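Side-chain contacts in multiple antibiotic resistance protein MARR (PDB 1JGS), which represses the marRAB operon by binding its marO operator/promoter site, and so regulates genes of antibiotic resistance and oxidative stress: residues 48-51 with 52-55; 31-34 with 35-38; 60-63 with 64-68. All blocks are in the same frame, centred on the assembly; numbering follows the deposited sequence.

Contact 1: 48-51 with 52-55. With SAL (2-hydroxybenzoic acid), chain B.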
# COMPACT_ATOMS: atom_id res chain seq x y z
N CYS A 48 18.80 -11.90 -0.14
CA CYS A 48 19.58 -11.07 -1.04
C CYS A 48 18.67 -10.72 -2.22
O CYS A 48 18.03 -11.60 -2.79
CB CYS A 48 20.80 -11.83 -1.57
SG CYS A 48 22.14 -12.06 -0.40
N ILE A 49 18.63 -9.45 -2.60
CA ILE A 49 17.79 -9.06 -3.72
C ILE A 49 18.39 -7.88 -4.46
O ILE A 49 19.09 -7.04 -3.87
CB ILE A 49 16.38 -8.68 -3.24
CG1 ILE A 49 15.51 -8.30 -4.45
CG2 ILE A 49 16.46 -7.53 -2.24
CD1 ILE A 49 14.06 -8.04 -4.11
N THR A 50 18.12 -7.81 -5.76
CA THR A 50 18.63 -6.71 -6.57
C THR A 50 17.80 -5.46 -6.32
O THR A 50 16.62 -5.54 -5.96
CB THR A 50 18.58 -7.06 -8.07
OG1 THR A 50 17.21 -7.23 -8.47
CG2 THR A 50 19.36 -8.33 -8.35
N PRO A 51 18.40 -4.28 -6.48
CA PRO A 51 17.60 -3.08 -6.24
C PRO A 51 16.38 -3.02 -7.16
O PRO A 51 15.27 -2.68 -6.71
CB PRO A 51 18.60 -1.96 -6.49
CG PRO A 51 19.89 -2.56 -6.00
CD PRO A 51 19.83 -3.94 -6.61
N VAL A 52 16.57 -3.38 -8.42
CA VAL A 52 15.46 -3.36 -9.37
C VAL A 52 14.36 -4.34 -8.99
O VAL A 52 13.18 -4.01 -9.06
CB VAL A 52 15.94 -3.67 -10.79
CG1 VAL A 52 14.76 -3.62 -11.74
CG2 VAL A 52 17.02 -2.67 -11.21
N GLU A 53 14.74 -5.55 -8.58
CA GLU A 53 13.76 -6.54 -8.16
C GLU A 53 13.05 -5.97 -6.92
O GLU A 53 11.83 -6.08 -6.77
CB GLU A 53 14.45 -7.86 -7.79
CG GLU A 53 13.51 -8.98 -7.37
CD GLU A 53 12.81 -9.65 -8.54
OE1 GLU A 53 12.08 -8.97 -9.28
OE2 GLU A 53 13.01 -10.88 -8.73
N LEU A 54 13.83 -5.35 -6.04
CA LEU A 54 13.27 -4.75 -4.84
C LEU A 54 12.33 -3.62 -5.25
O LEU A 54 11.28 -3.39 -4.63
CB LEU A 54 14.41 -4.22 -3.96
CG LEU A 54 14.04 -3.55 -2.64
CD1 LEU A 54 13.19 -4.48 -1.78
CD2 LEU A 54 15.32 -3.16 -1.91
N LYS A 55 12.71 -2.91 -6.30
CA LYS A 55 11.92 -1.80 -6.83
C LYS A 55 10.54 -2.32 -7.25
O LYS A 55 9.51 -1.68 -7.01
CB LYS A 55 12.64 -1.18 -8.03
CG LYS A 55 11.93 0.01 -8.66
CD LYS A 55 11.97 -0.09 -10.19
CE LYS A 55 11.09 0.99 -10.85
NZ LYS A 55 9.64 0.94 -10.43
C1' SAL B . 21.68 0.81 -6.46
O1' SAL B . 22.88 0.25 -6.37
O2' SAL B . 21.25 1.54 -5.56
C1 SAL B . 20.91 0.52 -7.69
C2 SAL B . 19.58 1.09 -7.86
C3 SAL B . 18.81 0.82 -9.02
C4 SAL B . 19.31 -0.00 -10.03
C5 SAL B . 20.75 -0.63 -9.87
C6 SAL B . 21.46 -0.34 -8.71
O2 SAL B . 19.01 1.90 -6.94

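Contact 2: 31-34 with 35-38. With SAL (2-hydroxybenzoic acid), chain C.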
# COMPACT_ATOMS: atom_id res chain seq x y z
N ASP A 31 14.05 6.04 15.70
CA ASP A 31 14.82 6.70 14.65
C ASP A 31 14.77 5.88 13.35
O ASP A 31 15.79 5.40 12.84
CB ASP A 31 16.26 6.87 15.14
CG ASP A 31 17.07 7.84 14.30
OD1 ASP A 31 18.31 7.85 14.45
OD2 ASP A 31 16.49 8.58 13.49
N ILE A 32 13.57 5.72 12.82
CA ILE A 32 13.38 4.97 11.59
C ILE A 32 12.00 5.26 11.05
O ILE A 32 11.06 5.48 11.83
CB ILE A 32 13.48 3.46 11.83
CG1 ILE A 32 13.40 2.73 10.49
CG2 ILE A 32 12.35 3.02 12.79
CD1 ILE A 32 13.66 1.25 10.58
N THR A 33 11.86 5.24 9.73
CA THR A 33 10.57 5.50 9.11
C THR A 33 9.88 4.20 8.63
O THR A 33 10.53 3.19 8.36
CB THR A 33 10.71 6.44 7.92
OG1 THR A 33 11.40 5.76 6.86
CG2 THR A 33 11.53 7.69 8.33
N ALA A 34 8.55 4.26 8.52
CA ALA A 34 7.75 3.13 8.07
C ALA A 34 8.31 2.59 6.76
O ALA A 34 8.49 1.38 6.60
CB ALA A 34 6.29 3.57 7.87
N ALA A 35 8.61 3.49 5.83
CA ALA A 35 9.16 3.08 4.55
C ALA A 35 10.50 2.35 4.71
O ALA A 35 10.73 1.34 4.05
CB ALA A 35 9.32 4.28 3.62
N GLN A 36 11.37 2.86 5.58
CA GLN A 36 12.66 2.21 5.82
C GLN A 36 12.41 0.81 6.39
O GLN A 36 13.07 -0.16 6.00
CB GLN A 36 13.52 3.01 6.81
CG GLN A 36 14.16 4.28 6.24
CD GLN A 36 14.82 5.16 7.30
OE1 GLN A 36 15.11 4.71 8.41
NE2 GLN A 36 15.07 6.41 6.96
N PHE A 37 11.45 0.71 7.31
CA PHE A 37 11.12 -0.58 7.92
C PHE A 37 10.64 -1.59 6.86
O PHE A 37 11.09 -2.74 6.83
CB PHE A 37 10.05 -0.40 8.99
CG PHE A 37 9.67 -1.68 9.68
CD1 PHE A 37 10.65 -2.54 10.17
CD2 PHE A 37 8.33 -2.01 9.86
CE1 PHE A 37 10.30 -3.72 10.82
CE2 PHE A 37 7.97 -3.19 10.51
CZ PHE A 37 8.97 -4.05 11.00
N LYS A 38 9.76 -1.14 5.97
CA LYS A 38 9.24 -1.99 4.90
C LYS A 38 10.40 -2.46 4.00
O LYS A 38 10.50 -3.65 3.67
CB LYS A 38 8.23 -1.21 4.06
CG LYS A 38 6.99 -0.75 4.82
CD LYS A 38 6.11 0.15 3.95
CE LYS A 38 4.83 0.56 4.68
NZ LYS A 38 3.92 -0.59 4.94
C1' SAL C . 14.24 7.68 3.37
O1' SAL C . 14.55 7.55 4.66
O2' SAL C . 15.13 7.87 2.50
C1 SAL C . 12.80 7.58 3.05
C2 SAL C . 12.33 7.70 1.67
C3 SAL C . 10.94 7.61 1.35
C4 SAL C . 9.99 7.41 2.36
C5 SAL C . 10.48 7.28 3.86
C6 SAL C . 11.85 7.37 4.11
O2 SAL C . 13.19 7.91 0.61

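Contact 3: 60-63 with 64-68. With SAL (2-hydroxybenzoic acid), chain B; SAL (2-hydroxybenzoic acid), chain C.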
# COMPACT_ATOMS: atom_id res chain seq x y z
N VAL A 60 7.70 1.17 -6.18
CA VAL A 60 8.16 2.50 -5.81
C VAL A 60 9.02 3.11 -6.90
O VAL A 60 9.50 2.41 -7.80
CB VAL A 60 8.99 2.42 -4.49
CG1 VAL A 60 9.69 3.73 -4.21
CG2 VAL A 60 8.07 2.04 -3.32
N ASP A 61 9.19 4.42 -6.83
CA ASP A 61 10.01 5.14 -7.79
C ASP A 61 11.45 4.67 -7.56
O ASP A 61 11.90 4.58 -6.41
CB ASP A 61 9.91 6.65 -7.56
CG ASP A 61 10.87 7.44 -8.43
OD1 ASP A 61 11.18 8.59 -8.07
OD2 ASP A 61 11.30 6.92 -9.47
N LEU A 62 12.16 4.37 -8.64
CA LEU A 62 13.53 3.91 -8.52
C LEU A 62 14.38 4.97 -7.83
O LEU A 62 15.21 4.66 -6.98
CB LEU A 62 14.11 3.58 -9.89
CG LEU A 62 15.47 2.87 -9.86
CD1 LEU A 62 15.31 1.54 -9.16
CD2 LEU A 62 16.02 2.67 -11.26
N GLY A 63 14.15 6.22 -8.21
CA GLY A 63 14.92 7.31 -7.64
C GLY A 63 14.85 7.37 -6.12
O GLY A 63 15.86 7.57 -5.45
N ALA A 64 13.65 7.18 -5.58
CA ALA A 64 13.46 7.23 -4.14
C ALA A 64 14.04 6.00 -3.45
O ALA A 64 14.36 6.04 -2.27
CB ALA A 64 11.98 7.35 -3.82
N LEU A 65 14.17 4.91 -4.21
CA LEU A 65 14.71 3.68 -3.67
C LEU A 65 16.22 3.82 -3.49
O LEU A 65 16.78 3.45 -2.45
CB LEU A 65 14.41 2.51 -4.61
CG LEU A 65 14.82 1.15 -4.05
CD1 LEU A 65 13.95 0.85 -2.85
CD2 LEU A 65 14.69 0.06 -5.10
N THR A 66 16.86 4.37 -4.52
CA THR A 66 18.29 4.59 -4.54
C THR A 66 18.71 5.44 -3.37
O THR A 66 19.67 5.12 -2.67
CB THR A 66 18.72 5.32 -5.84
OG1 THR A 66 18.10 4.70 -6.97
CG2 THR A 66 20.24 5.26 -6.00
N ARG A 67 18.01 6.55 -3.16
CA ARG A 67 18.33 7.44 -2.05
C ARG A 67 18.05 6.68 -0.77
O ARG A 67 18.80 6.76 0.19
CB ARG A 67 17.47 8.72 -2.09
CG ARG A 67 17.69 9.58 -3.32
CD ARG A 67 17.26 11.04 -3.09
NE ARG A 67 15.86 11.17 -2.70
CZ ARG A 67 14.83 11.00 -3.52
NH1 ARG A 67 15.03 10.69 -4.80
NH2 ARG A 67 13.59 11.14 -3.07
N MET A 68 16.95 5.93 -0.77
CA MET A 68 16.56 5.12 0.39
C MET A 68 17.66 4.11 0.73
O MET A 68 18.06 3.97 1.89
CB MET A 68 15.26 4.37 0.08
CG MET A 68 14.95 3.23 1.04
SD MET A 68 14.54 3.82 2.67
CE MET A 68 12.72 4.00 2.49
C1' SAL B . 21.68 0.81 -6.46
O1' SAL B . 22.88 0.25 -6.37
O2' SAL B . 21.25 1.54 -5.56
C1 SAL B . 20.91 0.52 -7.69
C2 SAL B . 19.58 1.09 -7.86
C3 SAL B . 18.81 0.82 -9.02
C4 SAL B . 19.31 -0.00 -10.03
C5 SAL B . 20.75 -0.63 -9.87
C6 SAL B . 21.46 -0.34 -8.71
O2 SAL B . 19.01 1.90 -6.94
C1' SAL C . 14.24 7.68 3.37
O1' SAL C . 14.55 7.55 4.66
O2' SAL C . 15.13 7.87 2.50
C1 SAL C . 12.80 7.58 3.05
C2 SAL C . 12.33 7.70 1.67
C3 SAL C . 10.94 7.61 1.35
C4 SAL C . 9.99 7.41 2.36
C5 SAL C . 10.48 7.28 3.86
C6 SAL C . 11.85 7.37 4.11
O2 SAL C . 13.19 7.91 0.61

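Contact 1: 48-51 with 52-55
Thr50 caps helix 51-58, the first helix of the helix-turn-helix in this winged-helix protein, by turning its hydroxyl back over the first turn to meet Glu53. Glu53 N gives its hydrogen to Thr50 OG1 over 3.0 Å, with some bend at the hydrogen (149°). A first torsion of 64° makes this possible, because it tucks OG1 in between the backbone N and the carbonyl carbon of Thr50. The fit is close: OG1 also lies 2.9 Å from Glu53 CB. The carbonyl of Thr50 then opens the regular helical pattern by accepting from Leu54 N, and Pro51 O continues it with Lys55 N.

Just before the cap, Ile49 lays its longer branch across the same turn. From CB, the CG1 branch, anti to the backbone N (chi1 -179°), is the arm that reaches the helix. CG1 comes 3.5 Å from Glu53 CB. At the tip, CD1 touches both Glu53 CG, at 3.4 Å, and Leu54 N, and it also packs on Leu54 CB. The Ile49 and Glu53 side chains cross at about a right angle; CB and CG of Glu53 lie against the isoleucine, and the bend at chi2 of the glutamate (78°) leads its carboxylate away. Ile49 is meanwhile held by backbone hydrogen bonds to Val92, which ties the approach to the helix to strand 90-94.

On another side of the turn, Pro51 and Val52 contribute to a salicylate pocket seen in the crystal. The proline meets the aromatic carbons with its CB and CG, CB lying 3.5 Å from C2 of the ligand, and Val52 CG2 touches C4 at 3.7 Å.

Contact 2: 31-34 with 35-38
The amide nitrogen NE2 of Gln36, a residue whose stem leans on Thr33, makes the shortest polar bond here: it donates to carboxylate oxygen O1' of a salicylate over 2.6 Å, and nearly straight at 169°. The other end of the same amide is also engaged, since OE1 accepts from Lys75 NZ. With both ends committed, the rotation of the amide is fixed and NE2 is the end that faces the ligand. The lysine bonds Asp31 O as well, joining the loop to the glutamine.

Gln36 reaches this position with CG anti to its own carbonyl carbon (chi1 -75°) and an extended chain beyond. Its CG rests 3.2 Å from Thr33 OG1. Ile32 slides past the glutamine in the opposite direction, its CG1 3.3 Å from Gln36 OE1, so an apolar branch lies alongside the amide oxygen.

Thr33 is the N-cap of helix 34-46. Its OG1 receives the backbone N-H of Gln36 at 3.2 Å, while Thr33 O takes the N-H of Phe37 and Ala34 O that of Lys38, starting the helix. The threonine therefore positions the glutamine twice, through its backbone and through its stem, and it borders the ligand directly: Thr33 OG1 is 3.2 Å from C6 of the salicylate. Ala35 CB presses on the neighbouring part of the ring, 3.2 Å from C5. Thr33, Ala35 and Gln36 are thus three of the residues lining this pocket.

Within the fold, the start of helix 34-46 is wedged among other elements. Gln36 packs on Met68 and Leu72 of helix 62-74 and on Trp77, Phe37 lies against Leu27 of helix 8-27 and Cys105 of helix 96-118, and Ala34 touches Asn24 of helix 8-27.

Contact 3: 60-63 with 64-68
Thr66 stands one turn after Leu62 on helix 62-74, and its hydroxyl joins that turn to a bound salicylate. OG1 donates to Leu62 O over 2.9 Å and accepts from the phenolic O2 of the ligand, also at 2.9 Å. Leu62 supplies the apolar side of this site, its CD1 lying 3.6 Å from ligand atom C3. Elsewhere on the same helix, Met68 serves a second salicylate: its chain is bent about both the CB-CG and CG-SD bonds, bringing the methyl CE to 3.6 Å from C1 of that ring.

Behind these contacts lies the backbone. Leu62 O is gripped by two donors of one residue: Thr66 N comes in almost along the carbonyl direction, whereas Thr66 OG1 sits 44° out of the carbonyl plane. The first torsion of Thr66, -47°, sets OG1 anti to its own carbonyl carbon, where it can reach back to that oxygen.

Further out, Asp61 is the N-cap of what in this family is the DNA-recognition helix. Its OD2 takes the N-H of Gly63 at 3.2 Å, met from above the carboxylate plane, and Val60 CG1 packs loosely on Ala64 CB. Asp61 OD1 forms a salt bridge with Arg67 NH2 of the second subunit, and Arg67 returns the bond to Asp61 of that subunit.

Placed between a helix N-terminus and an arginine, the Asp61 carboxylate is probably stabilised in its charged form. At Thr66, the hydroxyl proton is spent on Leu62 O, which leaves OG1 to act as acceptor toward the phenol.

Overall arrangement
Contacts 2, 1 and 3 follow in that order along the chain, and each lies at the start of a helix capped by a side chain. Contacts 1 and 3 lie on the two helices of the helix-turn-helix; their centres are 11 Å apart, Lys55 NZ probably bonds Val60 O at 3.0 Å, and both border the salicylate of chain B. Contacts 2 and 3, with centres 14 Å apart, share the other salicylate, and Met68 CE reaches Ala35 C at 3.5 Å. Segment 60-68 therefore touches both ligands. Contacts 1 and 2 do not meet: their nearest atoms are about 6 Å apart and their centres about 17 Å.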